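Local coordinates for protein NAD-dependent aldehyde dehydrogenase (Sinorhizobium meliloti, PDB 3U4J) that probably oxidises aldehydes with NAD or NADP as electron acceptor, as a tetrameric member of the aldehyde dehydrogenase family that also binds calcium, at residues Ser31-Val43 / Val52-Arg64. Numbering follows the deposited sequence.
Sequences SVDAASGSTIDRV and VGTWPEASADDVR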
loop_
_atom_site.group_PDB
_atom_site.type_symbol
_atom_site.label_atom_id
_atom_site.label_comp_id
_atom_site.label_asym_id
_atom_site.label_seq_id
_atom_site.Cartn_x
_atom_site.Cartn_y
_atom_site.Cartn_z
ATOM N N SER A 31 31.568 -26.115 5.054
ATOM C CA SER A 31 32.397 -25.475 6.064
ATOM C C SER A 31 33.876 -25.556 5.640
ATOM O O SER A 31 34.394 -26.636 5.346
ATOM C CB SER A 31 32.175 -26.122 7.422
ATOM O OG SER A 31 30.829 -25.927 7.866
ATOM N N VAL A 32 34.546 -24.415 5.580
ATOM C CA VAL A 32 35.883 -24.363 4.988
ATOM C C VAL A 32 36.808 -23.469 5.806
ATOM O O VAL A 32 36.348 -22.543 6.480
ATOM C CB VAL A 32 35.891 -23.879 3.503
ATOM C CG1 VAL A 32 35.235 -24.888 2.591
ATOM C CG2 VAL A 32 35.234 -22.507 3.338
ATOM N N ASP A 33 38.109 -23.761 5.730
ATOM C CA ASP A 33 39.138 -22.912 6.303
ATOM C C ASP A 33 39.504 -21.861 5.270
ATOM O O ASP A 33 39.084 -21.945 4.120
ATOM C CB ASP A 33 40.387 -23.746 6.615
ATOM C CG ASP A 33 40.132 -24.822 7.658
ATOM O OD1 ASP A 33 39.465 -24.537 8.668
ATOM O OD2 ASP A 33 40.605 -25.959 7.451
ATOM N N ALA A 34 40.278 -20.860 5.678
ATOM C CA ALA A 34 40.971 -20.037 4.698
ATOM C C ALA A 34 41.958 -20.924 3.949
ATOM O O ALA A 34 42.536 -21.856 4.528
ATOM C CB ALA A 34 41.699 -18.905 5.368
ATOM N N ALA A 35 42.168 -20.637 2.666
ATOM C CA ALA A 35 43.152 -21.421 1.884
ATOM C C ALA A 35 44.502 -21.473 2.608
ATOM O O ALA A 35 45.194 -22.519 2.596
ATOM C CB ALA A 35 43.315 -20.858 0.460
ATOM N N SER A 36 44.860 -20.366 3.264
ATOM C CA SER A 36 46.146 -20.271 3.984
ATOM C C SER A 36 46.184 -21.017 5.318
ATOM O O SER A 36 47.268 -21.190 5.905
ATOM C CB SER A 36 46.482 -18.811 4.279
ATOM O OG SER A 36 45.553 -18.329 5.232
ATOM N N GLY A 37 45.008 -21.395 5.829
ATOM C CA GLY A 37 44.905 -21.961 7.174
ATOM C C GLY A 37 45.054 -20.926 8.272
ATOM O O GLY A 37 45.075 -21.283 9.453
ATOM N N SER A 38 45.192 -19.645 7.902
ATOM C CA SER A 38 45.395 -18.611 8.933
ATOM C C SER A 38 44.067 -18.387 9.694
ATOM O O SER A 38 42.986 -18.556 9.125
ATOM C CB SER A 38 45.941 -17.308 8.322
ATOM O OG SER A 38 46.107 -16.290 9.329
ATOM N N THR A 39 44.166 -18.081 10.978
ATOM C CA THR A 39 42.989 -17.883 11.830
ATOM C C THR A 39 43.179 -16.663 12.732
ATOM O O THR A 39 44.288 -16.102 12.824
ATOM C CB THR A 39 42.693 -19.118 12.726
ATOM O OG1 THR A 39 43.786 -19.302 13.629
ATOM C CG2 THR A 39 42.489 -20.405 11.899
ATOM N N ILE A 40 42.089 -16.251 13.377
ATOM C CA ILE A 40 42.062 -15.101 14.290
ATOM C C ILE A 40 41.452 -15.617 15.565
ATOM O O ILE A 40 40.477 -16.351 15.514
ATOM C CB ILE A 40 41.136 -13.962 13.737
ATOM C CG1 ILE A 40 41.771 -13.312 12.510
ATOM C CG2 ILE A 40 40.849 -12.864 14.819
ATOM C CD1 ILE A 40 40.761 -12.605 11.610
ATOM N N ASP A 41 42.030 -15.271 16.699
ATOM C CA ASP A 41 41.460 -15.662 17.983
ATOM C C ASP A 41 40.669 -14.487 18.569
ATOM O O ASP A 41 41.007 -13.321 18.336
ATOM C CB ASP A 41 42.577 -16.000 18.985
ATOM C CG ASP A 41 43.331 -17.301 18.658
ATOM O OD1 ASP A 41 42.869 -18.154 17.877
ATOM O OD2 ASP A 41 44.416 -17.489 19.245
ATOM N N ARG A 42 39.652 -14.815 19.357
ATOM C CA ARG A 42 38.932 -13.838 20.167
ATOM C C ARG A 42 39.126 -14.161 21.652
ATOM O O ARG A 42 38.755 -15.236 22.112
ATOM C CB ARG A 42 37.411 -13.845 19.848
ATOM C CG ARG A 42 36.593 -12.947 20.756
ATOM C CD ARG A 42 37.124 -11.520 20.744
ATOM N NE ARG A 42 36.146 -10.567 21.280
ATOM C CZ ARG A 42 36.432 -9.321 21.662
ATOM N NH1 ARG A 42 37.685 -8.872 21.595
ATOM N NH2 ARG A 42 35.462 -8.532 22.138
ATOM N N VAL A 43 39.679 -13.214 22.393
ATOM C CA VAL A 43 39.801 -13.319 23.833
ATOM C C VAL A 43 38.558 -12.672 24.409
ATOM O O VAL A 43 38.140 -11.608 23.941
ATOM C CB VAL A 43 41.099 -12.601 24.352
ATOM C CG1 VAL A 43 41.097 -12.434 25.876
ATOM C CG2 VAL A 43 42.373 -13.398 23.933
ATOM N N VAL A 52 38.000 -17.561 23.542
ATOM C CA VAL A 52 36.617 -18.066 23.437
ATOM C C VAL A 52 36.162 -18.374 22.030
ATOM O O VAL A 52 35.109 -18.993 21.847
ATOM C CB VAL A 52 35.587 -17.094 24.116
ATOM C CG1 VAL A 52 35.824 -17.054 25.602
ATOM C CG2 VAL A 52 35.673 -15.680 23.505
ATOM N N GLY A 53 36.918 -17.936 21.032
ATOM C CA GLY A 53 36.623 -18.321 19.670
ATOM C C GLY A 53 37.811 -18.166 18.742
ATOM O O GLY A 53 38.687 -17.334 18.978
ATOM N N THR A 54 37.833 -18.969 17.690
ATOM C CA THR A 54 38.751 -18.742 16.573
ATOM C C THR A 54 38.111 -19.092 15.254
ATOM O O THR A 54 37.328 -20.038 15.154
ATOM C CB THR A 54 40.211 -19.383 16.743
ATOM O OG1 THR A 54 40.572 -20.226 15.630
ATOM C CG2 THR A 54 40.465 -20.020 18.083
ATOM N N TRP A 55 38.405 -18.271 14.253
ATOM C CA TRP A 55 37.819 -18.420 12.939
ATOM C C TRP A 55 38.854 -18.038 11.899
ATOM O O TRP A 55 39.853 -17.388 12.243
ATOM C CB TRP A 55 36.557 -17.525 12.785
ATOM C CG TRP A 55 36.633 -16.270 13.573
ATOM C CD1 TRP A 55 37.313 -15.141 13.244
ATOM C CD2 TRP A 55 36.047 -16.030 14.847
ATOM N NE1 TRP A 55 37.192 -14.210 14.224
ATOM C CE2 TRP A 55 36.405 -14.723 15.223
ATOM C CE3 TRP A 55 35.251 -16.794 15.709
ATOM C CZ2 TRP A 55 35.996 -14.150 16.420
ATOM C CZ3 TRP A 55 34.822 -16.218 16.905
ATOM C CH2 TRP A 55 35.198 -14.910 17.247
ATOM N N PRO A 56 38.598 -18.370 10.623
ATOM C CA PRO A 56 39.608 -18.113 9.616
ATOM C C PRO A 56 39.882 -16.635 9.415
ATOM O O PRO A 56 39.011 -15.767 9.689
ATOM C CB PRO A 56 39.001 -18.707 8.339
ATOM C CG PRO A 56 38.115 -19.798 8.828
ATOM C CD PRO A 56 37.493 -19.183 10.080
ATOM N N GLU A 57 41.101 -16.361 8.958
ATOM C CA GLU A 57 41.452 -15.041 8.503
ATOM C C GLU A 57 41.368 -15.122 6.995
ATOM O O GLU A 57 42.295 -15.635 6.359
ATOM C CB GLU A 57 42.876 -14.684 8.953
ATOM C CG GLU A 57 43.362 -13.353 8.383
ATOM C CD GLU A 57 44.843 -13.038 8.708
ATOM O OE1 GLU A 57 45.534 -13.824 9.414
ATOM O OE2 GLU A 57 45.302 -11.984 8.220
ATOM N N ALA A 58 40.267 -14.640 6.410
ATOM C CA ALA A 58 40.073 -14.815 4.970
ATOM C C ALA A 58 41.028 -13.936 4.164
ATOM O O ALA A 58 41.311 -12.801 4.544
ATOM C CB ALA A 58 38.613 -14.532 4.549
ATOM N N SER A 59 41.501 -14.497 3.057
ATOM C CA SER A 59 42.218 -13.760 2.031
ATOM C C SER A 59 41.179 -13.170 1.068
ATOM O O SER A 59 40.015 -13.609 1.052
ATOM C CB SER A 59 43.118 -14.742 1.253
ATOM O OG SER A 59 42.309 -15.455 0.326
ATOM N N ALA A 60 41.606 -12.211 0.245
ATOM C CA ALA A 60 40.748 -11.665 -0.820
ATOM C C ALA A 60 40.176 -12.771 -1.698
ATOM O O ALA A 60 39.001 -12.733 -2.076
ATOM C CB ALA A 60 41.523 -10.616 -1.693
ATOM N N ASP A 61 40.995 -13.772 -2.014
ATOM C CA ASP A 61 40.512 -14.887 -2.826
ATOM C C ASP A 61 39.464 -15.762 -2.126
ATOM O O ASP A 61 38.568 -16.282 -2.782
ATOM C CB ASP A 61 41.679 -15.762 -3.293
ATOM C CG ASP A 61 42.499 -15.090 -4.404
ATOM O OD1 ASP A 61 41.889 -14.527 -5.339
ATOM O OD2 ASP A 61 43.747 -15.131 -4.344
ATOM N N ASP A 62 39.609 -15.968 -0.821
ATOM C CA ASP A 62 38.591 -16.702 -0.048
ATOM C C ASP A 62 37.228 -15.989 -0.180
ATOM O O ASP A 62 36.210 -16.641 -0.400
ATOM C CB ASP A 62 38.980 -16.805 1.449
ATOM C CG ASP A 62 40.244 -17.673 1.697
ATOM O OD1 ASP A 62 41.028 -17.331 2.627
ATOM O OD2 ASP A 62 40.461 -18.691 1.000
ATOM N N VAL A 63 37.238 -14.657 -0.090
ATOM C CA VAL A 63 36.012 -13.859 -0.171
ATOM C C VAL A 63 35.390 -13.915 -1.555
ATOM O O VAL A 63 34.175 -14.061 -1.674
ATOM C CB VAL A 63 36.208 -12.402 0.344
ATOM C CG1 VAL A 63 34.892 -11.600 0.223
ATOM C CG2 VAL A 63 36.654 -12.424 1.791
ATOM N N ARG A 64 36.215 -13.864 -2.606
ATOM C CA ARG A 64 35.697 -13.975 -3.971
ATOM C C ARG A 64 35.037 -15.320 -4.229
ATOM O O ARG A 64 34.036 -15.379 -4.947
ATOM C CB ARG A 64 36.791 -13.696 -5.016
ATOM C CG ARG A 64 37.246 -12.222 -5.068
ATOM C CD ARG A 64 38.350 -11.997 -6.150
ATOM N NE ARG A 64 39.216 -10.892 -5.742
ATOM C CZ ARG A 64 40.485 -11.022 -5.385
ATOM N NH1 ARG A 64 41.087 -12.199 -5.419
ATOM N NH2 ARG A 64 41.166 -9.953 -5.016
HETATM O O HOH W 1 38.376 -20.685 1.562
HETATM O O HOH W 2 43.566 -17.825 2.483
HETATM O O HOH W 3 44.439 -15.910 4.750
#
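Ile40 and Trp55 face each other in a hydrogen-bonded pair of an antiparallel beta hairpin, strand 39-43 against strand 51-56. Ile40 N donates to Trp55 O at 2.8 Å, and Trp55 N returns a bond to Ile40 O. On the same face of the hairpin, Ile40 CG2 lies 3.9 Å from Trp55 NE1, while the far end of the indole meets Arg42, whose CB is 3.6 Å from Trp55 CH2. Next along, Arg42 O takes a 2.8 Å bond from Val52 N and a weak one from Gly53 N, a classic beta bulge. At the other end Glu57 N donates to Ser38 O. Ser38 also swings its hydroxyl opposite the main-chain N (chi1 179°), which lets OG give a very short bond to Glu57 OE1 at 2.5 Å, meeting the carboxylate from above its plane.

Beyond the strands, the type I turn from Ala34 to Gly37 is tied to the start of helix 60-75. Ala35 N donates to Asp62 OD2 (3.1 Å) on its syn side, tilted somewhat from the carboxylate plane, while OD1 accepts from Ser59 N at 2.9 Å. Asp62 N in turn bonds to Ser59 OG, completing a capping box, so one carboxylate serves both the helix cap and the turn. A water links Asp33 O to Asp62 OD2.

Outward, Trp55 NE1 bonds to Glu198 O, and Arg42 reaches Glu112 O and Ile347 O. Val52 packs on Leu111 of helix 102-113 near the calcium site of Leu17 and Glu50, Met25 of strand 25-27 touches Ala34 and Pro56, and helix 231-237 packs against Val63.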